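Beta-xylosidase (Uncultured organism, PDB 4MLG) probably hydrolyses beta-1,4-xylo-oligosaccharides, releasing xylose from their non-reducing ends, as a beta-propeller beta-xylosidase of glycoside hydrolase family 43. Local coordinates at residues A[54-62]-A[280-288]; A[129-138]-A[149-159]. One frame throughout, in Å; residues are numbered along the deposited sequence.

Overall arrangement
Both contacts lie in the one beta-propeller domain of family 43, on opposite sides of the chain's centre, their own centres about 28 Å and their nearest atoms about 12 Å apart. Contact 1 joins residues distant in sequence: 54-62, leaving strand 50-56, meets 280-288, on strand 283-290 of another sheet. Contact 2 falls within the 217 residues between those segments, pairing 129-138 with 149-159 where strands 138-141 and 147-151 begin a further sheet. Contact 1 is partly buried, whereas all touching residues of contact 2 are buried, the nearest atom of the Cys138 side chain lying about 5 Å from the calcium ion. Contact 1 thus links two sheets, contact 2 a loop and strand 147-151.

Contact 1. Residues A[54-62]-A[280-288]; sequences FSMDDVEQG and FKGKWYLFH
Val59 puts its two methyl groups on different aromatic rings of 280-288, and this packing ties two sheets of the beta-propeller together: the turn after strand 50-56 leans on the hairpin of strands 276-280 and 283-290. CG1 lies over one face of Tyr285, 3.9 Å from the ring centroid and 20° off the normal, a CH-pi contact displaced toward the rim. That branch stands anti to the backbone N, while CG2, beside the N, meets Phe280 CD2 at 3.7 Å. Phe287 CZ approaches Val59 CG1 at 4.3 Å, and Val305 of strand 302-308 also packs on Val59 and Tyr285.

At the polar edge, Glu60 crosses Tyr285 at about a right angle, its carboxylate turned 85° from the ring. OE1 sits at the ring edge, 2.8 Å from Tyr285 OH, a weak and not fully settled hydrogen bond. OE2 accepts from Met1 N and makes a long salt bridge to Lys283 NZ at 3.6 Å. At the exposed hairpin turn, the extended chain of Lys281 carries its ammonium to the opposite backbone: NZ donates to Asp57 O at 2.7 Å, tilted 27° from the carbonyl plane, while that same oxygen lies at the edge of Phe280, 3.4 Å from CE2.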
loop_
_atom_site.group_PDB
_atom_site.type_symbol
_atom_site.label_atom_id
_atom_site.label_comp_id
_atom_site.label_asym_id
_atom_site.label_seq_id
_atom_site.Cartn_x
_atom_site.Cartn_y
_atom_site.Cartn_z
ATOM N N PHE A 54 -0.793 -5.626 -29.982
ATOM C CA PHE A 54 -0.696 -6.271 -31.286
ATOM C C PHE A 54 -1.998 -6.978 -31.653
ATOM O O PHE A 54 -2.706 -7.485 -30.782
ATOM C CB PHE A 54 0.468 -7.263 -31.309
ATOM C CG PHE A 54 1.801 -6.641 -30.997
ATOM C CD1 PHE A 54 2.532 -6.002 -31.986
ATOM C CD2 PHE A 54 2.324 -6.699 -29.716
ATOM C CE1 PHE A 54 3.757 -5.430 -31.702
ATOM C CE2 PHE A 54 3.548 -6.128 -29.426
ATOM C CZ PHE A 54 4.266 -5.494 -30.420
ATOM N N SER A 55 -2.311 -7.005 -32.945
ATOM C CA SER A 55 -3.523 -7.662 -33.423
ATOM C C SER A 55 -3.261 -8.469 -34.690
ATOM O O SER A 55 -2.422 -8.097 -35.511
ATOM C CB SER A 55 -4.630 -6.636 -33.671
ATOM O OG SER A 55 -4.234 -5.685 -34.644
ATOM N N MET A 56 -3.981 -9.577 -34.841
ATOM C CA MET A 56 -3.827 -10.437 -36.007
ATOM C C MET A 56 -5.182 -10.803 -36.600
ATOM O O MET A 56 -6.208 -10.717 -35.925
ATOM C CB MET A 56 -3.074 -11.717 -35.636
ATOM C CG MET A 56 -1.796 -11.493 -34.848
ATOM S SD MET A 56 -0.949 -13.033 -34.452
ATOM C CE MET A 56 -0.479 -13.583 -36.090
ATOM N N ASP A 57 -5.178 -11.211 -37.864
ATOM C CA ASP A 57 -6.377 -11.728 -38.512
ATOM C C ASP A 57 -6.234 -13.230 -38.723
ATOM O O ASP A 57 -7.222 -13.963 -38.758
ATOM C CB ASP A 57 -6.623 -11.022 -39.846
ATOM C CG ASP A 57 -7.258 -9.656 -39.675
ATOM O OD1 ASP A 57 -8.126 -9.514 -38.788
ATOM O OD2 ASP A 57 -6.892 -8.727 -40.425
ATOM N N ASP A 58 -4.989 -13.677 -38.860
ATOM C CA ASP A 58 -4.682 -15.094 -39.014
ATOM C C ASP A 58 -3.425 -15.436 -38.220
ATOM O O ASP A 58 -2.350 -14.901 -38.486
ATOM C CB ASP A 58 -4.490 -15.444 -40.489
ATOM C CG ASP A 58 -4.224 -16.919 -40.707
ATOM O OD1 ASP A 58 -4.770 -17.741 -39.941
ATOM O OD2 ASP A 58 -3.468 -17.254 -41.642
ATOM N N VAL A 59 -3.579 -16.257 -37.198
ATOM C CA VAL A 59 -2.463 -16.556 -36.328
ATOM C C VAL A 59 -1.342 -17.293 -37.046
ATOM O O VAL A 59 -0.177 -16.966 -36.887
ATOM C CB VAL A 59 -2.923 -17.391 -35.120
ATOM C CG1 VAL A 59 -1.744 -17.753 -34.244
ATOM C CG2 VAL A 59 -3.945 -16.627 -34.315
ATOM N N GLU A 60 -1.705 -18.302 -37.824
ATOM C CA GLU A 60 -0.714 -19.104 -38.535
ATOM C C GLU A 60 0.094 -18.499 -39.688
ATOM O O GLU A 60 1.293 -18.699 -39.755
ATOM C CB GLU A 60 -1.328 -20.429 -38.940
ATOM C CG GLU A 60 -1.469 -21.365 -37.766
ATOM C CD GLU A 60 -2.696 -22.215 -37.871
ATOM O OE1 GLU A 60 -3.744 -21.671 -38.239
ATOM O OE2 GLU A 60 -2.602 -23.417 -37.585
ATOM N N GLN A 61 -0.541 -17.775 -40.597
ATOM C CA GLN A 61 0.207 -17.105 -41.662
ATOM C C GLN A 61 -0.073 -15.614 -41.777
ATOM O O GLN A 61 0.386 -14.962 -42.705
ATOM C CB GLN A 61 0.029 -17.806 -43.013
ATOM C CG GLN A 61 1.325 -17.920 -43.805
ATOM C CD GLN A 61 1.560 -19.304 -44.372
ATOM O OE1 GLN A 61 0.638 -20.107 -44.481
ATOM N NE2 GLN A 61 2.794 -19.588 -44.747
ATOM N N GLY A 62 -0.844 -15.087 -40.834
ATOM C CA GLY A 62 -1.277 -13.701 -40.856
ATOM C C GLY A 62 -0.254 -12.618 -40.567
ATOM O O GLY A 62 0.692 -12.824 -39.841
ATOM N N PHE A 280 -8.999 -19.482 -31.459
ATOM C CA PHE A 280 -9.164 -18.581 -32.592
ATOM C C PHE A 280 -9.350 -19.364 -33.889
ATOM O O PHE A 280 -8.483 -20.146 -34.283
ATOM C CB PHE A 280 -7.972 -17.626 -32.702
ATOM C CG PHE A 280 -8.185 -16.495 -33.671
ATOM C CD1 PHE A 280 -8.927 -15.383 -33.306
ATOM C CD2 PHE A 280 -7.638 -16.541 -34.943
ATOM C CE1 PHE A 280 -9.124 -14.339 -34.194
ATOM C CE2 PHE A 280 -7.830 -15.500 -35.835
ATOM C CZ PHE A 280 -8.574 -14.397 -35.460
ATOM N N LYS A 281 -10.493 -19.147 -34.536
ATOM C CA LYS A 281 -10.845 -19.825 -35.784
ATOM C C LYS A 281 -10.828 -21.351 -35.681
ATOM O O LYS A 281 -10.287 -22.032 -36.550
ATOM C CB LYS A 281 -9.956 -19.352 -36.939
ATOM C CG LYS A 281 -10.182 -17.902 -37.335
ATOM C CD LYS A 281 -9.318 -17.510 -38.522
ATOM C CE LYS A 281 -9.632 -16.098 -38.990
ATOM N NZ LYS A 281 -8.759 -15.677 -40.121
ATOM N N GLY A 282 -11.423 -21.877 -34.614
ATOM C CA GLY A 282 -11.582 -23.312 -34.457
ATOM C C GLY A 282 -10.381 -24.029 -33.873
ATOM O O GLY A 282 -10.451 -25.223 -33.573
ATOM N N LYS A 283 -9.275 -23.310 -33.710
ATOM C CA LYS A 283 -8.055 -23.904 -33.171
ATOM C C LYS A 283 -7.575 -23.179 -31.919
ATOM O O LYS A 283 -7.740 -21.966 -31.789
ATOM C CB LYS A 283 -6.948 -23.911 -34.225
ATOM C CG LYS A 283 -7.313 -24.651 -35.496
ATOM C CD LYS A 283 -6.178 -24.612 -36.501
ATOM C CE LYS A 283 -6.565 -25.331 -37.783
ATOM N NZ LYS A 283 -5.473 -25.300 -38.795
ATOM N N TRP A 284 -6.978 -23.931 -31.000
ATOM C CA TRP A 284 -6.447 -23.359 -29.770
ATOM C C TRP A 284 -4.961 -23.048 -29.916
ATOM O O TRP A 284 -4.231 -23.771 -30.597
ATOM C CB TRP A 284 -6.681 -24.307 -28.593
ATOM C CG TRP A 284 -8.122 -24.417 -28.190
ATOM C CD1 TRP A 284 -9.078 -25.202 -28.765
ATOM C CD2 TRP A 284 -8.768 -23.718 -27.118
ATOM N NE1 TRP A 284 -10.279 -25.034 -28.121
ATOM C CE2 TRP A 284 -10.116 -24.129 -27.106
ATOM C CE3 TRP A 284 -8.338 -22.784 -26.170
ATOM C CZ2 TRP A 284 -11.038 -23.638 -26.181
ATOM C CZ3 TRP A 284 -9.255 -22.299 -25.252
ATOM C CH2 TRP A 284 -10.588 -22.726 -25.265
ATOM N N TYR A 285 -4.518 -21.969 -29.277
ATOM C CA TYR A 285 -3.125 -21.546 -29.364
ATOM C C TYR A 285 -2.538 -21.247 -27.987
ATOM O O TYR A 285 -3.232 -20.750 -27.100
ATOM C CB TYR A 285 -2.994 -20.316 -30.266
ATOM C CG TYR A 285 -3.435 -20.558 -31.691
ATOM C CD1 TYR A 285 -2.541 -21.030 -32.644
ATOM C CD2 TYR A 285 -4.746 -20.320 -32.085
ATOM C CE1 TYR A 285 -2.939 -21.256 -33.949
ATOM C CE2 TYR A 285 -5.154 -20.544 -33.386
ATOM C CZ TYR A 285 -4.246 -21.012 -34.315
ATOM O OH TYR A 285 -4.645 -21.236 -35.612
ATOM N N LEU A 286 -1.257 -21.559 -27.816
ATOM C CA LEU A 286 -0.553 -21.241 -26.580
ATOM C C LEU A 286 0.465 -20.135 -26.827
ATOM O O LEU A 286 1.612 -20.406 -27.183
ATOM C CB LEU A 286 0.149 -22.480 -26.019
ATOM C CG LEU A 286 0.943 -22.284 -24.723
ATOM C CD1 LEU A 286 0.010 -21.989 -23.559
ATOM C CD2 LEU A 286 1.823 -23.490 -24.427
ATOM N N PHE A 287 0.040 -18.888 -26.652
ATOM C CA PHE A 287 0.949 -17.757 -26.773
ATOM C C PHE A 287 1.902 -17.756 -25.586
ATOM O O PHE A 287 1.471 -17.894 -24.446
ATOM C CB PHE A 287 0.174 -16.439 -26.822
ATOM C CG PHE A 287 -0.667 -16.273 -28.057
ATOM C CD1 PHE A 287 -0.183 -15.575 -29.151
ATOM C CD2 PHE A 287 -1.942 -16.811 -28.121
ATOM C CE1 PHE A 287 -0.954 -15.419 -30.286
ATOM C CE2 PHE A 287 -2.716 -16.656 -29.255
ATOM C CZ PHE A 287 -2.220 -15.961 -30.338
ATOM N N HIS A 288 3.194 -17.609 -25.858
ATOM C CA HIS A 288 4.205 -17.592 -24.805
ATOM C C HIS A 288 5.462 -16.870 -25.280
ATOM O O HIS A 288 5.411 -16.108 -26.243
ATOM C CB HIS A 288 4.535 -19.016 -24.345
ATOM C CG HIS A 288 4.994 -19.921 -25.446
ATOM N ND1 HIS A 288 4.152 -20.373 -26.438
ATOM C CD2 HIS A 288 6.205 -20.469 -25.703
ATOM C CE1 HIS A 288 4.826 -21.154 -27.264
ATOM N NE2 HIS A 288 6.074 -21.230 -26.839
#

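Contact 2. Residues A[129-138]-A[149-159]; sequences IKGSYSMDPC and MYFGGLWGGQL
Cys138 and Tyr150 form an antiparallel hydrogen-bonded pair, in which Tyr150 N donates to Cys138 O at 2.7 Å and Cys138 N returns a weaker bond to Tyr150 O; past Pro137 the chains stay joined by Gly152 N to Met135 O, 2.9 Å and nearly straight at 169°. Phe151 and Tyr133 make a T-shaped pair. Phe151 CE1 comes down over the centre of the Tyr133 ring, the centroids 5.1 Å apart and the planes at 88°. Both rings hold CG between backbone N and carbonyl carbon, and the side chains cross at about a right angle. Leu159 CD1 adds to the packing beside Tyr133 CE1, while the phenol OH bonds to Asn165.

Here the loop entering strand 138-141 folds onto the strand that pairs with it, 147-151, at the edge of a blade-like sheet, strands 138-141, 147-151, 184-188 and 200-205, of the five-bladed propeller characteristic of family 43. Asp136 lies in this loop, its OD2 accepting from Ala224 N and its side chain touching His274, one of the residues at the calcium site.

Ser134 OG donates to Gly157 O at 2.9 Å, approaching from above the carbonyl plane. Met135, bent at chi2 and chi3, lays SD against two glycine alpha carbons, 3.5 Å from Gly153 CA and 3.6 Å from Gly157 CA. A water accepts from Ser134 N and donates to Gln158 OE1.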
loop_
_atom_site.group_PDB
_atom_site.type_symbol
_atom_site.label_atom_id
_atom_site.label_comp_id
_atom_site.label_asym_id
_atom_site.label_seq_id
_atom_site.Cartn_x
_atom_site.Cartn_y
_atom_site.Cartn_z
ATOM N N ILE A 129 -6.389 -0.053 -7.523
ATOM C CA ILE A 129 -7.564 -0.701 -6.952
ATOM C C ILE A 129 -7.415 -0.872 -5.442
ATOM O O ILE A 129 -6.377 -1.322 -4.960
ATOM C CB ILE A 129 -7.802 -2.082 -7.596
ATOM C CG1 ILE A 129 -8.024 -1.940 -9.103
ATOM C CG2 ILE A 129 -8.983 -2.788 -6.948
ATOM C CD1 ILE A 129 -8.249 -3.262 -9.813
ATOM N N LYS A 130 -8.455 -0.502 -4.702
ATOM C CA LYS A 130 -8.445 -0.612 -3.249
ATOM C C LYS A 130 -8.284 -2.060 -2.797
ATOM O O LYS A 130 -9.049 -2.935 -3.206
ATOM C CB LYS A 130 -9.730 -0.024 -2.664
ATOM C CG LYS A 130 -9.955 1.438 -3.009
ATOM C CD LYS A 130 -11.332 1.901 -2.572
ATOM C CE LYS A 130 -11.505 3.392 -2.800
ATOM N NZ LYS A 130 -11.277 3.775 -4.221
ATOM N N GLY A 131 -7.283 -2.306 -1.958
ATOM C CA GLY A 131 -7.050 -3.631 -1.415
ATOM C C GLY A 131 -6.174 -4.500 -2.295
ATOM O O GLY A 131 -5.758 -5.585 -1.889
ATOM N N SER A 132 -5.890 -4.019 -3.501
ATOM C CA SER A 132 -5.099 -4.780 -4.463
ATOM C C SER A 132 -3.654 -4.951 -4.005
ATOM O O SER A 132 -3.093 -4.075 -3.345
ATOM C CB SER A 132 -5.132 -4.106 -5.835
ATOM O OG SER A 132 -4.581 -2.802 -5.770
ATOM N N TYR A 133 -3.061 -6.085 -4.360
ATOM C CA TYR A 133 -1.670 -6.363 -4.030
ATOM C C TYR A 133 -1.094 -7.411 -4.975
ATOM O O TYR A 133 -1.823 -7.996 -5.777
ATOM C CB TYR A 133 -1.534 -6.808 -2.571
ATOM C CG TYR A 133 -2.235 -8.106 -2.228
ATOM C CD1 TYR A 133 -1.538 -9.307 -2.211
ATOM C CD2 TYR A 133 -3.586 -8.129 -1.902
ATOM C CE1 TYR A 133 -2.165 -10.494 -1.890
ATOM C CE2 TYR A 133 -4.223 -9.316 -1.579
ATOM C CZ TYR A 133 -3.506 -10.495 -1.576
ATOM O OH TYR A 133 -4.128 -11.680 -1.256
ATOM N N SER A 134 0.214 -7.633 -4.879
ATOM C CA SER A 134 0.923 -8.557 -5.765
ATOM C C SER A 134 0.748 -8.186 -7.240
ATOM O O SER A 134 0.489 -7.028 -7.566
ATOM C CB SER A 134 0.501 -10.006 -5.509
ATOM O OG SER A 134 1.340 -10.906 -6.208
ATOM N N MET A 135 0.886 -9.166 -8.128
ATOM C CA MET A 135 0.886 -8.888 -9.562
ATOM C C MET A 135 0.336 -10.025 -10.424
ATOM O O MET A 135 -0.349 -10.923 -9.929
ATOM C CB MET A 135 2.301 -8.524 -10.015
ATOM C CG MET A 135 3.390 -9.262 -9.259
ATOM S SD MET A 135 3.363 -11.050 -9.511
ATOM C CE MET A 135 4.595 -11.226 -10.797
ATOM N N ASP A 136 0.654 -9.971 -11.717
ATOM C CA ASP A 136 0.172 -10.936 -12.710
ATOM C C ASP A 136 -1.336 -11.197 -12.659
ATOM O O ASP A 136 -1.762 -12.324 -12.410
ATOM C CB ASP A 136 0.936 -12.259 -12.597
ATOM C CG ASP A 136 2.327 -12.183 -13.197
ATOM O OD1 ASP A 136 2.782 -11.061 -13.503
ATOM O OD2 ASP A 136 2.970 -13.243 -13.353
ATOM N N PRO A 137 -2.150 -10.157 -12.902
ATOM C CA PRO A 137 -3.600 -10.352 -12.862
ATOM C C PRO A 137 -4.121 -11.027 -14.123
ATOM O O PRO A 137 -3.564 -10.842 -15.207
ATOM C CB PRO A 137 -4.134 -8.922 -12.788
ATOM C CG PRO A 137 -3.120 -8.123 -13.515
ATOM C CD PRO A 137 -1.796 -8.756 -13.190
ATOM N N CYS A 138 -5.180 -11.813 -13.964
ATOM C CA CYS A 138 -5.875 -12.433 -15.085
ATOM C C CYS A 138 -7.370 -12.198 -14.920
ATOM O O CYS A 138 -7.945 -12.543 -13.890
ATOM C CB CYS A 138 -5.582 -13.933 -15.128
ATOM S SG CYS A 138 -6.695 -14.884 -16.190
ATOM N N MET A 149 -10.983 -11.853 -11.206
ATOM C CA MET A 149 -9.550 -11.597 -11.329
ATOM C C MET A 149 -8.742 -12.670 -10.612
ATOM O O MET A 149 -9.004 -12.983 -9.451
ATOM C CB MET A 149 -9.176 -10.221 -10.770
ATOM C CG MET A 149 -7.665 -10.006 -10.656
ATOM S SD MET A 149 -7.165 -8.491 -9.809
ATOM C CE MET A 149 -7.597 -7.257 -11.031
ATOM N N TYR A 150 -7.760 -13.228 -11.310
ATOM C CA TYR A 150 -6.826 -14.165 -10.702
ATOM C C TYR A 150 -5.441 -13.536 -10.690
ATOM O O TYR A 150 -4.904 -13.190 -11.742
ATOM C CB TYR A 150 -6.808 -15.489 -11.468
ATOM C CG TYR A 150 -8.159 -16.164 -11.529
ATOM C CD1 TYR A 150 -8.536 -17.096 -10.570
ATOM C CD2 TYR A 150 -9.062 -15.862 -12.539
ATOM C CE1 TYR A 150 -9.771 -17.709 -10.619
ATOM C CE2 TYR A 150 -10.299 -16.469 -12.596
ATOM C CZ TYR A 150 -10.650 -17.392 -11.634
ATOM O OH TYR A 150 -11.882 -17.997 -11.692
ATOM N N PHE A 151 -4.871 -13.376 -9.502
ATOM C CA PHE A 151 -3.562 -12.750 -9.380
ATOM C C PHE A 151 -2.677 -13.461 -8.365
ATOM O O PHE A 151 -3.113 -14.402 -7.697
ATOM C CB PHE A 151 -3.700 -11.267 -9.020
ATOM C CG PHE A 151 -4.272 -11.022 -7.651
ATOM C CD1 PHE A 151 -3.438 -10.821 -6.561
ATOM C CD2 PHE A 151 -5.642 -10.980 -7.456
ATOM C CE1 PHE A 151 -3.962 -10.590 -5.301
ATOM C CE2 PHE A 151 -6.171 -10.749 -6.199
ATOM C CZ PHE A 151 -5.330 -10.553 -5.122
ATOM N N GLY A 152 -1.433 -13.000 -8.258
ATOM C CA GLY A 152 -0.463 -13.593 -7.357
ATOM C C GLY A 152 0.857 -13.870 -8.052
ATOM O O GLY A 152 0.901 -14.080 -9.266
ATOM N N GLY A 153 1.938 -13.869 -7.277
ATOM C CA GLY A 153 3.262 -14.146 -7.805
ATOM C C GLY A 153 4.309 -14.203 -6.709
ATOM O O GLY A 153 4.442 -13.268 -5.923
ATOM N N LEU A 154 5.058 -15.301 -6.657
ATOM C CA LEU A 154 6.066 -15.492 -5.616
ATOM C C LEU A 154 7.273 -14.569 -5.757
ATOM O O LEU A 154 7.509 -13.991 -6.818
ATOM C CB LEU A 154 6.542 -16.947 -5.583
ATOM C CG LEU A 154 5.554 -17.979 -5.041
ATOM C CD1 LEU A 154 6.214 -19.346 -4.927
ATOM C CD2 LEU A 154 4.997 -17.530 -3.698
ATOM N N TRP A 155 8.020 -14.441 -4.663
ATOM C CA TRP A 155 9.300 -13.731 -4.640
ATOM C C TRP A 155 9.179 -12.250 -5.002
ATOM O O TRP A 155 8.801 -11.430 -4.166
ATOM C CB TRP A 155 10.325 -14.436 -5.537
ATOM C CG TRP A 155 10.603 -15.860 -5.131
ATOM C CD1 TRP A 155 10.073 -16.531 -4.064
ATOM C CD2 TRP A 155 11.480 -16.784 -5.788
ATOM N NE1 TRP A 155 10.565 -17.813 -4.019
ATOM C CE2 TRP A 155 11.431 -17.994 -5.065
ATOM C CE3 TRP A 155 12.301 -16.707 -6.917
ATOM C CZ2 TRP A 155 12.172 -19.117 -5.435
ATOM C CZ3 TRP A 155 13.037 -17.823 -7.282
ATOM C CH2 TRP A 155 12.966 -19.011 -6.543
ATOM N N GLY A 156 9.505 -11.915 -6.246
ATOM C CA GLY A 156 9.443 -10.540 -6.709
ATOM C C GLY A 156 8.024 -10.009 -6.759
ATOM O O GLY A 156 7.804 -8.796 -6.779
ATOM N N GLY A 157 7.059 -10.924 -6.773
ATOM C CA GLY A 157 5.656 -10.558 -6.835
ATOM C C GLY A 157 5.061 -10.204 -5.485
ATOM O O GLY A 157 3.898 -9.811 -5.399
ATOM N N GLN A 158 5.860 -10.362 -4.433
ATOM C CA GLN A 158 5.493 -9.935 -3.083
ATOM C C GLN A 158 4.280 -10.659 -2.501
ATOM O O GLN A 158 3.699 -10.200 -1.517
ATOM C CB GLN A 158 5.266 -8.417 -3.039
ATOM C CG GLN A 158 6.442 -7.595 -3.538
ATOM C CD GLN A 158 6.102 -6.126 -3.694
ATOM O OE1 GLN A 158 4.945 -5.727 -3.556
ATOM N NE2 GLN A 158 7.110 -5.312 -3.984
ATOM N N LEU A 159 3.906 -11.789 -3.095
ATOM C CA LEU A 159 2.747 -12.546 -2.630
ATOM C C LEU A 159 2.973 -13.116 -1.233
ATOM O O LEU A 159 2.028 -13.304 -0.470
ATOM C CB LEU A 159 2.408 -13.671 -3.611
ATOM C CG LEU A 159 1.162 -14.519 -3.343
ATOM C CD1 LEU A 159 -0.099 -13.672 -3.417
ATOM C CD2 LEU A 159 1.087 -15.681 -4.322
HETATM O O HOH W 1 2.075 -5.852 -3.003
#